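PDB 3ZIK: AAR187Cp from Eremothecium gossypii, which is the fungal Wpl1 (Wapl) protein, represented here by its helical Wap1 domain, and probably binds cohesin to promote its release from chromosomes. Local coordinates for residues A[203-208]-A[241-246]; A[254-259]-A[299-304]; A[276-281]-A[320-325]. One frame throughout, in Å; residues are numbered along the deposited sequence.

Interaction 1: A[203-208]-A[241-246]; sequences DIEEYA and LELSAD
Leu243 carries the apolar part of this contact, reaching from the type I turn Glu242-Ala245, next to helix 238-242, to the flank of helix 201-215. Its CD1 lies 3.8 Å from CB of Ala208 and 4.2 Å from CG2 of Ile204, so one methyl touches two residues a single helical turn apart. The small alanine lets the turn come close, with CA of Ala208 6.5 Å from CA of Leu243, while the branched Ile204 meets the leucine at about a right angle through its CG2. With CG1 beside the backbone N (chi1 -76°), CG2 stands anti to that N and meets Leu243.

The polar neighbours play a looser part. OE2 of Glu205 passes 4.3 Å from CD1 of Leu243, a van der Waals approach at the exposed margin. The hydroxyl of Ser244 is buried but satisfied by the carbonyl of Val240 and the side chain of Gln212; OG stays 4.2 Å from O of Ala208, too far to bond.

On the backbone side, the turn presents Leu243 at its first inner position. The arrangement is plain packing of an alpha-helical array, joining a short helix and its turn to the side of an earlier helix within the Wap1 domain.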
ATOM      1  N   ASP A 203       7.125  18.326  -5.862  1.00 48.08           N
ATOM      2  CA  ASP A 203       7.030  16.875  -5.682  1.00 54.11           C
ATOM      3  C   ASP A 203       8.002  16.379  -4.617  1.00 53.34           C
ATOM      4  O   ASP A 203       7.608  15.622  -3.719  1.00 51.62           O
ATOM      5  CB  ASP A 203       7.361  16.155  -6.995  1.00 58.33           C
ATOM      6  CG  ASP A 203       6.177  16.090  -7.963  1.00 65.73           C
ATOM      7  OD1 ASP A 203       5.041  16.406  -7.532  1.00 69.64           O
ATOM      8  OD2 ASP A 203       6.389  15.720  -9.157  1.00 59.71           O
ATOM      9  N   ILE A 204       9.266  16.803  -4.732  1.00 49.60           N
ATOM     10  CA  ILE A 204      10.335  16.399  -3.798  1.00 53.87           C
ATOM     11  C   ILE A 204      10.000  16.836  -2.383  1.00 53.60           C
ATOM     12  O   ILE A 204      10.179  16.057  -1.458  1.00 50.40           O
ATOM     13  CB  ILE A 204      11.762  16.884  -4.203  1.00 55.03           C
ATOM     14  CG1 ILE A 204      12.306  16.020  -5.358  1.00 55.05           C
ATOM     15  CG2 ILE A 204      12.706  16.775  -3.002  1.00 56.90           C
ATOM     16  CD1 ILE A 204      13.438  16.650  -6.138  1.00 59.27           C
ATOM     17  N   GLU A 205       9.484  18.055  -2.223  1.00 55.36           N
ATOM     18  CA  GLU A 205       9.003  18.493  -0.917  1.00 60.29           C
ATOM     19  C   GLU A 205       7.917  17.593  -0.365  1.00 49.62           C
ATOM     20  O   GLU A 205       7.906  17.334   0.833  1.00 59.71           O
ATOM     21  CB  GLU A 205       8.444  19.920  -0.995  1.00 74.49           C
ATOM     22  CG  GLU A 205       9.474  20.998  -1.283  1.00 91.72           C
ATOM     23  CD  GLU A 205      10.408  21.262  -0.106  1.00112.58           C
ATOM     24  OE1 GLU A 205       9.969  21.127   1.066  1.00117.40           O
ATOM     25  OE2 GLU A 205      11.592  21.614  -0.350  1.00118.69           O
ATOM     26  N   GLU A 206       6.956  17.184  -1.206  1.00 50.25           N
ATOM     27  CA  GLU A 206       5.921  16.229  -0.788  1.00 49.06           C
ATOM     28  C   GLU A 206       6.568  14.917  -0.296  1.00 49.34           C
ATOM     29  O   GLU A 206       6.272  14.464   0.817  1.00 41.06           O
ATOM     30  CB  GLU A 206       4.912  15.948  -1.882  1.00 53.43           C
ATOM     31  CG  GLU A 206       3.657  16.784  -1.720  1.00 71.46           C
ATOM     32  CD  GLU A 206       2.798  16.844  -2.964  1.00 76.46           C
ATOM     33  OE1 GLU A 206       1.936  15.955  -3.178  1.00 81.51           O
ATOM     34  OE2 GLU A 206       2.973  17.812  -3.731  1.00 94.59           O
ATOM     35  N   TYR A 207       7.513  14.374  -1.086  1.00 40.23           N
ATOM     36  CA  TYR A 207       8.221  13.120  -0.714  1.00 37.94           C
ATOM     37  C   TYR A 207       8.992  13.283   0.576  1.00 37.80           C
ATOM     38  O   TYR A 207       9.087  12.353   1.415  1.00 37.62           O
ATOM     39  CB  TYR A 207       9.201  12.658  -1.811  1.00 35.51           C
ATOM     40  CG  TYR A 207       8.537  12.433  -3.154  1.00 35.47           C
ATOM     41  CD1 TYR A 207       7.150  12.342  -3.270  1.00 36.78           C
ATOM     42  CD2 TYR A 207       9.301  12.277  -4.294  1.00 35.62           C
ATOM     43  CE1 TYR A 207       6.542  12.178  -4.524  1.00 36.31           C
ATOM     44  CE2 TYR A 207       8.716  12.109  -5.555  1.00 37.65           C
ATOM     45  CZ  TYR A 207       7.354  12.054  -5.673  1.00 37.30           C
ATOM     46  OH  TYR A 207       6.828  11.833  -6.937  1.00 44.18           O
ATOM     47  N   ALA A 208       9.590  14.455   0.722  1.00 38.49           N
ATOM     48  CA  ALA A 208      10.384  14.721   1.887  1.00 42.77           C
ATOM     49  C   ALA A 208       9.461  14.743   3.093  1.00 45.65           C
ATOM     50  O   ALA A 208       9.683  14.008   4.076  1.00 49.11           O
ATOM     51  CB  ALA A 208      11.140  16.024   1.743  1.00 38.77           C
ATOM     52  N   LEU A 241      16.768  12.506   1.558  1.00 41.15           N
ATOM     53  CA  LEU A 241      17.632  12.220   2.720  1.00 44.49           C
ATOM     54  C   LEU A 241      18.307  13.461   3.297  1.00 46.75           C
ATOM     55  O   LEU A 241      18.401  13.591   4.511  1.00 43.99           O
ATOM     56  CB  LEU A 241      18.712  11.212   2.369  1.00 43.71           C
ATOM     57  CG  LEU A 241      18.216   9.828   1.945  1.00 49.98           C
ATOM     58  CD1 LEU A 241      19.285   9.193   1.059  1.00 49.81           C
ATOM     59  CD2 LEU A 241      17.903   8.967   3.169  1.00 42.50           C
ATOM     60  N   GLU A 242      18.796  14.345   2.421  1.00 49.64           N
ATOM     61  CA  GLU A 242      19.312  15.670   2.826  1.00 54.91           C
ATOM     62  C   GLU A 242      18.294  16.439   3.649  1.00 51.01           C
ATOM     63  O   GLU A 242      18.612  16.930   4.707  1.00 56.37           O
ATOM     64  CB  GLU A 242      19.667  16.523   1.601  1.00 61.05           C
ATOM     65  CG  GLU A 242      20.866  16.073   0.791  1.00 72.33           C
ATOM     66  CD  GLU A 242      20.932  16.784  -0.556  1.00 85.93           C
ATOM     67  OE1 GLU A 242      20.542  17.989  -0.648  1.00 67.37           O
ATOM     68  OE2 GLU A 242      21.356  16.119  -1.535  1.00 94.51           O
ATOM     69  N   LEU A 243      17.047  16.524   3.182  1.00 52.30           N
ATOM     70  CA  LEU A 243      16.018  17.291   3.901  1.00 50.15           C
ATOM     71  C   LEU A 243      15.575  16.698   5.246  1.00 54.58           C
ATOM     72  O   LEU A 243      14.856  17.353   5.996  1.00 58.05           O
ATOM     73  CB  LEU A 243      14.810  17.536   2.990  1.00 54.87           C
ATOM     74  CG  LEU A 243      14.966  18.561   1.834  1.00 59.69           C
ATOM     75  CD1 LEU A 243      14.027  18.254   0.672  1.00 50.99           C
ATOM     76  CD2 LEU A 243      14.786  20.003   2.320  1.00 53.65           C
ATOM     77  N   SER A 244      16.038  15.484   5.569  1.00 55.79           N
ATOM     78  CA  SER A 244      15.465  14.670   6.671  1.00 51.30           C
ATOM     79  C   SER A 244      16.569  14.070   7.530  1.00 48.53           C
ATOM     80  O   SER A 244      16.327  13.167   8.344  1.00 45.22           O
ATOM     81  CB  SER A 244      14.532  13.547   6.123  1.00 48.48           C
ATOM     82  OG  SER A 244      13.732  13.983   4.994  1.00 49.30           O
ATOM     83  N   ALA A 245      17.772  14.621   7.352  1.00 49.57           N
ATOM     84  CA  ALA A 245      19.004  14.135   7.961  1.00 47.77           C
ATOM     85  C   ALA A 245      18.877  13.905   9.424  1.00 46.03           C
ATOM     86  O   ALA A 245      19.448  12.953   9.942  1.00 47.50           O
ATOM     87  CB  ALA A 245      20.172  15.092   7.676  1.00 54.13           C
ATOM     88  N   ASP A 246      18.105  14.745  10.108  1.00 52.45           N
ATOM     89  CA  ASP A 246      17.967  14.613  11.564  1.00 56.94           C
ATOM     90  C   ASP A 246      17.224  13.362  12.013  1.00 57.01           C
ATOM     91  O   ASP A 246      17.322  12.985  13.180  1.00 51.92           O
ATOM     92  CB  ASP A 246      17.297  15.844  12.179  1.00 64.41           C
ATOM     93  CG  ASP A 246      18.217  17.058  12.199  1.00 84.39           C
ATOM     94  OD1 ASP A 246      19.432  16.891  12.471  1.00 89.42           O
ATOM     95  OD2 ASP A 246      17.731  18.185  11.933  1.00 92.63           O
TER

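Interaction 2: A[254-259]-A[299-304]; sequences SLAMSV and EELTNF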
ATOM      1  N   SER A 254      16.694   1.589  14.505  1.00 34.42           N
ATOM      2  CA  SER A 254      15.610   0.610  14.553  1.00 32.53           C
ATOM      3  C   SER A 254      15.818  -0.497  13.528  1.00 31.48           C
ATOM      4  O   SER A 254      15.598  -1.627  13.856  1.00 29.56           O
ATOM      5  CB  SER A 254      14.261   1.253  14.341  1.00 35.82           C
ATOM      6  OG  SER A 254      14.019   2.249  15.294  1.00 39.77           O
ATOM      7  N   LEU A 255      16.324  -0.140  12.338  1.00 31.06           N
ATOM      8  CA  LEU A 255      16.688  -1.114  11.269  1.00 30.80           C
ATOM      9  C   LEU A 255      17.767  -2.062  11.721  1.00 28.84           C
ATOM     10  O   LEU A 255      17.621  -3.282  11.615  1.00 28.15           O
ATOM     11  CB  LEU A 255      17.064  -0.392   9.963  1.00 26.11           C
ATOM     12  CG  LEU A 255      15.859   0.330   9.304  1.00 28.23           C
ATOM     13  CD1 LEU A 255      16.298   1.209   8.106  1.00 27.61           C
ATOM     14  CD2 LEU A 255      14.733  -0.622   8.889  1.00 27.31           C
ATOM     15  N   ALA A 256      18.810  -1.506  12.314  1.00 30.82           N
ATOM     16  CA  ALA A 256      19.941  -2.299  12.780  1.00 33.15           C
ATOM     17  C   ALA A 256      19.531  -3.250  13.930  1.00 34.16           C
ATOM     18  O   ALA A 256      19.942  -4.382  13.968  1.00 34.91           O
ATOM     19  CB  ALA A 256      21.072  -1.374  13.229  1.00 39.18           C
ATOM     20  N   MET A 257      18.678  -2.791  14.848  1.00 37.07           N
ATOM     21  CA  MET A 257      18.216  -3.658  15.936  1.00 37.05           C
ATOM     22  C   MET A 257      17.353  -4.800  15.401  1.00 36.89           C
ATOM     23  O   MET A 257      17.456  -5.916  15.896  1.00 34.84           O
ATOM     24  CB  MET A 257      17.431  -2.868  16.980  1.00 44.27           C
ATOM     25  CG  MET A 257      18.286  -1.964  17.877  1.00 53.48           C
ATOM     26  SD  MET A 257      17.206  -0.848  18.830  1.00 63.35           S
ATOM     27  CE  MET A 257      16.598  -1.942  20.119  1.00 65.35           C
ATOM     28  N   SER A 258      16.502  -4.525  14.399  1.00 34.37           N
ATOM     29  CA  SER A 258      15.708  -5.590  13.762  1.00 33.92           C
ATOM     30  C   SER A 258      16.559  -6.614  12.983  1.00 35.26           C
ATOM     31  O   SER A 258      16.364  -7.821  13.094  1.00 37.59           O
ATOM     32  CB  SER A 258      14.551  -4.971  12.949  1.00 36.39           C
ATOM     33  OG  SER A 258      13.915  -5.964  12.193  1.00 43.79           O
ATOM     34  N   VAL A 259      17.590  -6.144  12.289  1.00 37.20           N
ATOM     35  CA  VAL A 259      18.510  -7.041  11.648  1.00 34.56           C
ATOM     36  C   VAL A 259      19.204  -7.874  12.730  1.00 38.05           C
ATOM     37  O   VAL A 259      19.364  -9.083  12.570  1.00 35.76           O
ATOM     38  CB  VAL A 259      19.563  -6.299  10.781  1.00 31.84           C
ATOM     39  CG1 VAL A 259      20.550  -7.301  10.246  1.00 28.25           C
ATOM     40  CG2 VAL A 259      18.947  -5.512   9.611  1.00 27.46           C
ATOM     41  N   GLU A 299      26.870   4.173  15.084  1.00 89.15           N
ATOM     42  CA  GLU A 299      27.204   3.591  16.394  1.00 88.54           C
ATOM     43  C   GLU A 299      26.365   2.328  16.607  1.00 84.41           C
ATOM     44  O   GLU A 299      26.837   1.308  17.098  1.00 78.44           O
ATOM     45  CB  GLU A 299      27.010   4.606  17.541  1.00 96.55           C
ATOM     46  CG  GLU A 299      28.221   5.523  17.798  1.00100.32           C
ATOM     47  CD  GLU A 299      28.142   6.330  19.097  1.00101.40           C
ATOM     48  OE1 GLU A 299      27.687   5.797  20.136  1.00 97.89           O
ATOM     49  OE2 GLU A 299      28.558   7.508  19.094  1.00 96.22           O
ATOM     50  N   GLU A 300      25.116   2.411  16.183  1.00 90.94           N
ATOM     51  CA  GLU A 300      24.154   1.308  16.218  1.00 88.31           C
ATOM     52  C   GLU A 300      24.537   0.144  15.268  1.00 81.48           C
ATOM     53  O   GLU A 300      24.228  -1.030  15.541  1.00 71.13           O
ATOM     54  CB  GLU A 300      22.766   1.859  15.837  1.00101.86           C
ATOM     55  CG  GLU A 300      22.571   3.383  15.993  1.00107.43           C
ATOM     56  CD  GLU A 300      22.578   3.882  17.445  1.00112.32           C
ATOM     57  OE1 GLU A 300      22.141   3.133  18.352  1.00114.04           O
ATOM     58  OE2 GLU A 300      23.015   5.035  17.685  1.00114.78           O
ATOM     59  N   LEU A 301      25.207   0.497  14.161  1.00 66.81           N
ATOM     60  CA  LEU A 301      25.700  -0.448  13.160  1.00 54.29           C
ATOM     61  C   LEU A 301      26.863  -1.279  13.627  1.00 55.04           C
ATOM     62  O   LEU A 301      27.252  -2.241  12.965  1.00 55.88           O
ATOM     63  CB  LEU A 301      26.054   0.287  11.867  1.00 54.62           C
ATOM     64  CG  LEU A 301      24.804   0.739  11.075  1.00 53.05           C
ATOM     65  CD1 LEU A 301      25.165   1.426   9.760  1.00 56.58           C
ATOM     66  CD2 LEU A 301      23.857  -0.409  10.796  1.00 52.18           C
ATOM     67  N   THR A 302      27.380  -0.934  14.796  1.00 61.82           N
ATOM     68  CA  THR A 302      28.553  -1.582  15.394  1.00 65.14           C
ATOM     69  C   THR A 302      28.414  -3.086  15.463  1.00 65.14           C
ATOM     70  O   THR A 302      29.357  -3.801  15.091  1.00 60.39           O
ATOM     71  CB  THR A 302      28.839  -0.985  16.798  1.00 75.71           C
ATOM     72  OG1 THR A 302      29.575   0.227  16.614  1.00 90.23           O
ATOM     73  CG2 THR A 302      29.620  -1.946  17.778  1.00 72.91           C
ATOM     74  N   ASN A 303      27.244  -3.558  15.909  1.00 53.01           N
ATOM     75  CA  ASN A 303      27.052  -4.991  16.083  1.00 52.78           C
ATOM     76  C   ASN A 303      27.147  -5.787  14.784  1.00 43.18           C
ATOM     77  O   ASN A 303      27.173  -7.043  14.817  1.00 45.99           O
ATOM     78  CB  ASN A 303      25.734  -5.315  16.789  1.00 59.29           C
ATOM     79  CG  ASN A 303      25.710  -6.750  17.306  1.00 75.96           C
ATOM     80  OD1 ASN A 303      25.001  -7.623  16.765  1.00 75.90           O
ATOM     81  ND2 ASN A 303      26.540  -7.020  18.328  1.00 78.40           N
ATOM     82  N   PHE A 304      27.160  -5.081  13.642  1.00 37.97           N
ATOM     83  CA  PHE A 304      27.290  -5.779  12.327  1.00 33.16           C
ATOM     84  C   PHE A 304      28.666  -6.451  12.277  1.00 31.16           C
ATOM     85  O   PHE A 304      28.811  -7.488  11.648  1.00 30.27           O
ATOM     86  CB  PHE A 304      27.067  -4.811  11.132  1.00 34.74           C
ATOM     87  CG  PHE A 304      25.606  -4.586  10.807  1.00 40.04           C
ATOM     88  CD1 PHE A 304      24.618  -4.648  11.819  1.00 38.03           C
ATOM     89  CD2 PHE A 304      25.215  -4.295   9.513  1.00 44.49           C
ATOM     90  CE1 PHE A 304      23.270  -4.460  11.528  1.00 42.66           C
ATOM     91  CE2 PHE A 304      23.875  -4.114   9.194  1.00 43.02           C
ATOM     92  CZ  PHE A 304      22.897  -4.176  10.213  1.00 46.34           C
TER
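Ala256, Phe304 and Val259 account for most of the buried surface where helix 248-261 meets the segment leading into helix 304-313. Ala256 points toward the other segment, and its lone methyl permits a close approach: CA of Ala256 lies 6.1 Å from CA of Leu301. The same CB is 3.9 Å from the carbonyl O of Glu300 and 3.8 Å from CD2 of Leu301, so it sits against both main chain and side chain.

CB of Phe304 does not point at helix 248-261, yet the far end of the ring comes near it. CG is anti to the carbonyl carbon (chi1 -82°), and CE1 and CZ do the touching. CE1 is 4.2 Å from CB of Ala256, and the carbonyl O of that alanine lies at the ring edge near its plane. CD2 of Leu301 covers one ring face from 3.9 Å above the plane, offset toward the rim, and thus packs against both Phe304 and Ala256.

Val259, one turn beyond Ala256, completes the apolar surface. Its CG1 comes obliquely to within 3.9 Å of CZ of Phe304, and the two side chains cross at about a right angle. A beta-branched residue suits this place because its short, stiff side chain offers a methyl to the aromatic group.

Glu300, whose side chain is poorly ordered, is placed to pair with Arg253 in a salt bridge. Ala256, Val259, Leu301 and Phe304, with Phe326 beside them, form an aromatic and aliphatic core between helices far apart in sequence, characteristic of the all-helical Wap1 fold.

Interaction 3: A[276-281]-A[320-325]; sequences NLLILQ and SFVLQL
Segment 276-281 of helix 272-289 and residues 321-325, which begin helix 321-336, run nearly parallel: the short axes are 24° apart in direction and 9.5 Å apart at closest approach. Ile279 and Val322 are the nearest backbone pair, their CA atoms 5.7 Å apart. Ser320 N-caps the second helix: its OG accepts from N of Leu323 at 3.2 Å, with an N-H...O angle of 163°, and is also hydrogen-bonded to O of Val267 in helix 264-267.

Ile279 carries the contact with both branches. CG1 packs 3.6 Å from CG2 of Val322, while CD1 lies 3.8 Å from CD2 of Phe321. Both branches meet that ring at its edge, and the two side chains cross at about a right angle. Phe321 reaches it because its CG is anti to the backbone N (chi1 -178°). The other branch of Val322, CG1, touches CB of Leu278 at 4.1 Å, and CD2 of Leu325 rests 3.7 Å from O of Ile279.

Branched aliphatic side chains suit this pair because their several methyls fill the space between close axes. Cohesion thus rests on shape and the hydrophobic effect, and the Ser320 cap supplies an acceptor for N of Leu323.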
ATOM      1  N   ASN A 276      12.502 -11.977   3.195  1.00 23.84           N
ATOM      2  CA  ASN A 276      12.024 -10.813   2.535  1.00 27.70           C
ATOM      3  C   ASN A 276      12.146  -9.611   3.409  1.00 26.34           C
ATOM      4  O   ASN A 276      12.447  -8.517   2.895  1.00 27.68           O
ATOM      5  CB  ASN A 276      10.546 -11.005   2.078  1.00 30.65           C
ATOM      6  CG  ASN A 276      10.450 -11.890   0.822  1.00 42.38           C
ATOM      7  OD1 ASN A 276      11.405 -12.018   0.054  1.00 44.73           O
ATOM      8  ND2 ASN A 276       9.326 -12.523   0.645  1.00 46.98           N
ATOM      9  N   LEU A 277      11.896  -9.798   4.708  1.00 23.88           N
ATOM     10  CA  LEU A 277      12.090  -8.737   5.672  1.00 27.76           C
ATOM     11  C   LEU A 277      13.534  -8.259   5.738  1.00 27.56           C
ATOM     12  O   LEU A 277      13.811  -7.065   5.602  1.00 29.65           O
ATOM     13  CB  LEU A 277      11.660  -9.201   7.046  1.00 29.21           C
ATOM     14  CG  LEU A 277      11.831  -8.232   8.208  1.00 33.10           C
ATOM     15  CD1 LEU A 277      10.988  -6.990   8.004  1.00 32.99           C
ATOM     16  CD2 LEU A 277      11.495  -8.917   9.544  1.00 34.87           C
ATOM     17  N   LEU A 278      14.456  -9.178   5.916  1.00 25.90           N
ATOM     18  CA  LEU A 278      15.873  -8.825   5.900  1.00 26.70           C
ATOM     19  C   LEU A 278      16.331  -8.181   4.561  1.00 26.20           C
ATOM     20  O   LEU A 278      17.078  -7.214   4.583  1.00 29.01           O
ATOM     21  CB  LEU A 278      16.672 -10.078   6.199  1.00 27.02           C
ATOM     22  CG  LEU A 278      16.639 -10.506   7.683  1.00 29.31           C
ATOM     23  CD1 LEU A 278      17.295 -11.913   7.761  1.00 28.90           C
ATOM     24  CD2 LEU A 278      17.452  -9.556   8.552  1.00 31.46           C
ATOM     25  N   ILE A 279      15.864  -8.662   3.405  1.00 24.60           N
ATOM     26  CA  ILE A 279      16.243  -8.029   2.092  1.00 24.89           C
ATOM     27  C   ILE A 279      15.769  -6.557   2.079  1.00 25.75           C
ATOM     28  O   ILE A 279      16.501  -5.650   1.730  1.00 25.27           O
ATOM     29  CB  ILE A 279      15.620  -8.811   0.859  1.00 28.28           C
ATOM     30  CG1 ILE A 279      16.362 -10.146   0.613  1.00 30.08           C
ATOM     31  CG2 ILE A 279      15.587  -7.936  -0.431  1.00 26.68           C
ATOM     32  CD1 ILE A 279      15.662 -11.075  -0.393  1.00 27.31           C
ATOM     33  N   LEU A 280      14.521  -6.314   2.516  1.00 26.27           N
ATOM     34  CA  LEU A 280      13.961  -4.928   2.549  1.00 25.59           C
ATOM     35  C   LEU A 280      14.620  -4.036   3.617  1.00 26.22           C
ATOM     36  O   LEU A 280      14.956  -2.868   3.349  1.00 26.72           O
ATOM     37  CB  LEU A 280      12.425  -4.981   2.722  1.00 23.85           C
ATOM     38  CG  LEU A 280      11.711  -5.624   1.500  1.00 32.13           C
ATOM     39  CD1 LEU A 280      10.262  -5.886   1.859  1.00 31.66           C
ATOM     40  CD2 LEU A 280      11.840  -4.833   0.157  1.00 26.34           C
ATOM     41  N   GLN A 281      14.832  -4.559   4.818  1.00 22.88           N
ATOM     42  CA  GLN A 281      15.547  -3.747   5.806  1.00 27.68           C
ATOM     43  C   GLN A 281      17.008  -3.426   5.438  1.00 30.73           C
ATOM     44  O   GLN A 281      17.471  -2.288   5.630  1.00 30.88           O
ATOM     45  CB  GLN A 281      15.523  -4.413   7.166  1.00 26.14           C
ATOM     46  CG  GLN A 281      14.105  -4.379   7.715  1.00 27.91           C
ATOM     47  CD  GLN A 281      13.931  -4.928   9.138  1.00 34.99           C
ATOM     48  OE1 GLN A 281      14.518  -5.950   9.520  1.00 31.43           O
ATOM     49  NE2 GLN A 281      13.003  -4.275   9.908  1.00 40.12           N
ATOM     50  N   SER A 320      23.885 -16.671   0.132  1.00 40.50           N
ATOM     51  CA  SER A 320      22.522 -16.160  -0.134  1.00 34.82           C
ATOM     52  C   SER A 320      22.560 -14.701  -0.546  1.00 31.98           C
ATOM     53  O   SER A 320      23.502 -14.024  -0.274  1.00 31.09           O
ATOM     54  CB  SER A 320      21.640 -16.333   1.097  1.00 36.54           C
ATOM     55  OG  SER A 320      22.174 -15.583   2.206  1.00 37.23           O
ATOM     56  N   PHE A 321      21.530 -14.237  -1.241  1.00 31.96           N
ATOM     57  CA  PHE A 321      21.375 -12.864  -1.582  1.00 33.57           C
ATOM     58  C   PHE A 321      21.365 -11.958  -0.301  1.00 30.90           C
ATOM     59  O   PHE A 321      21.836 -10.827  -0.377  1.00 28.13           O
ATOM     60  CB  PHE A 321      20.051 -12.641  -2.414  1.00 29.45           C
ATOM     61  CG  PHE A 321      19.840 -11.194  -2.860  1.00 31.69           C
ATOM     62  CD1 PHE A 321      20.711 -10.588  -3.771  1.00 30.68           C
ATOM     63  CD2 PHE A 321      18.803 -10.425  -2.344  1.00 32.47           C
ATOM     64  CE1 PHE A 321      20.537  -9.255  -4.159  1.00 31.99           C
ATOM     65  CE2 PHE A 321      18.615  -9.076  -2.737  1.00 30.54           C
ATOM     66  CZ  PHE A 321      19.469  -8.489  -3.641  1.00 31.71           C
ATOM     67  N   VAL A 322      20.766 -12.453   0.803  1.00 28.55           N
ATOM     68  CA  VAL A 322      20.566 -11.689   2.066  1.00 29.87           C
ATOM     69  C   VAL A 322      21.970 -11.428   2.657  1.00 26.60           C
ATOM     70  O   VAL A 322      22.304 -10.285   2.943  1.00 28.30           O
ATOM     71  CB  VAL A 322      19.709 -12.455   3.097  1.00 32.40           C
ATOM     72  CG1 VAL A 322      19.894 -11.901   4.537  1.00 28.60           C
ATOM     73  CG2 VAL A 322      18.250 -12.371   2.685  1.00 38.15           C
ATOM     74  N   LEU A 323      22.793 -12.476   2.721  1.00 26.19           N
ATOM     75  CA  LEU A 323      24.182 -12.385   3.109  1.00 26.84           C
ATOM     76  C   LEU A 323      25.027 -11.422   2.245  1.00 30.08           C
ATOM     77  O   LEU A 323      25.774 -10.625   2.807  1.00 29.15           O
ATOM     78  CB  LEU A 323      24.833 -13.769   3.230  1.00 29.63           C
ATOM     79  CG  LEU A 323      26.325 -13.777   3.600  1.00 31.99           C
ATOM     80  CD1 LEU A 323      26.460 -13.051   4.986  1.00 29.25           C
ATOM     81  CD2 LEU A 323      26.835 -15.220   3.687  1.00 32.17           C
ATOM     82  N   GLN A 324      24.872 -11.449   0.916  1.00 29.74           N
ATOM     83  CA  GLN A 324      25.606 -10.539   0.006  1.00 28.79           C
ATOM     84  C   GLN A 324      25.190  -9.121   0.283  1.00 29.47           C
ATOM     85  O   GLN A 324      26.033  -8.210   0.286  1.00 26.23           O
ATOM     86  CB  GLN A 324      25.324 -10.854  -1.502  1.00 29.12           C
ATOM     87  CG  GLN A 324      25.869 -12.221  -1.877  1.00 30.79           C
ATOM     88  CD  GLN A 324      25.491 -12.641  -3.294  1.00 34.79           C
ATOM     89  OE1 GLN A 324      24.345 -12.518  -3.715  1.00 36.44           O
ATOM     90  NE2 GLN A 324      26.468 -13.181  -4.035  1.00 35.27           N
ATOM     91  N   LEU A 325      23.878  -8.909   0.460  1.00 26.46           N
ATOM     92  CA  LEU A 325      23.368  -7.577   0.832  1.00 28.27           C
ATOM     93  C   LEU A 325      23.902  -7.133   2.208  1.00 25.52           C
ATOM     94  O   LEU A 325      24.328  -6.022   2.380  1.00 27.45           O
ATOM     95  CB  LEU A 325      21.846  -7.579   0.820  1.00 31.31           C
ATOM     96  CG  LEU A 325      21.031  -6.410   0.267  1.00 41.11           C
ATOM     97  CD1 LEU A 325      21.456  -5.938  -1.111  1.00 39.65           C
ATOM     98  CD2 LEU A 325      19.617  -6.968   0.154  1.00 46.87           C
TER

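How the interactions relate
The three contacts lie in one all-helical Wap1 region and follow the chain from interaction 1 toward the C-terminus. Interaction 1 closes before the others open; its centre is 23 Å from that of interaction 2 and 26 Å from that of interaction 3, without touching either. Helices 238-242 and 248-261 are consecutive, which links it to interaction 2 along the chain. Interactions 2 and 3 have alternating segments and centres 14 Å apart. They meet directly: OG of Ser258 lies 2.7 Å from OE1 of Gln281, a probable hydrogen bond, and Val259 packs on Leu278. Helices 248-261, 272-289, 304-313 and 321-336 thus pack together as neighbours in the C-terminal part of the chain.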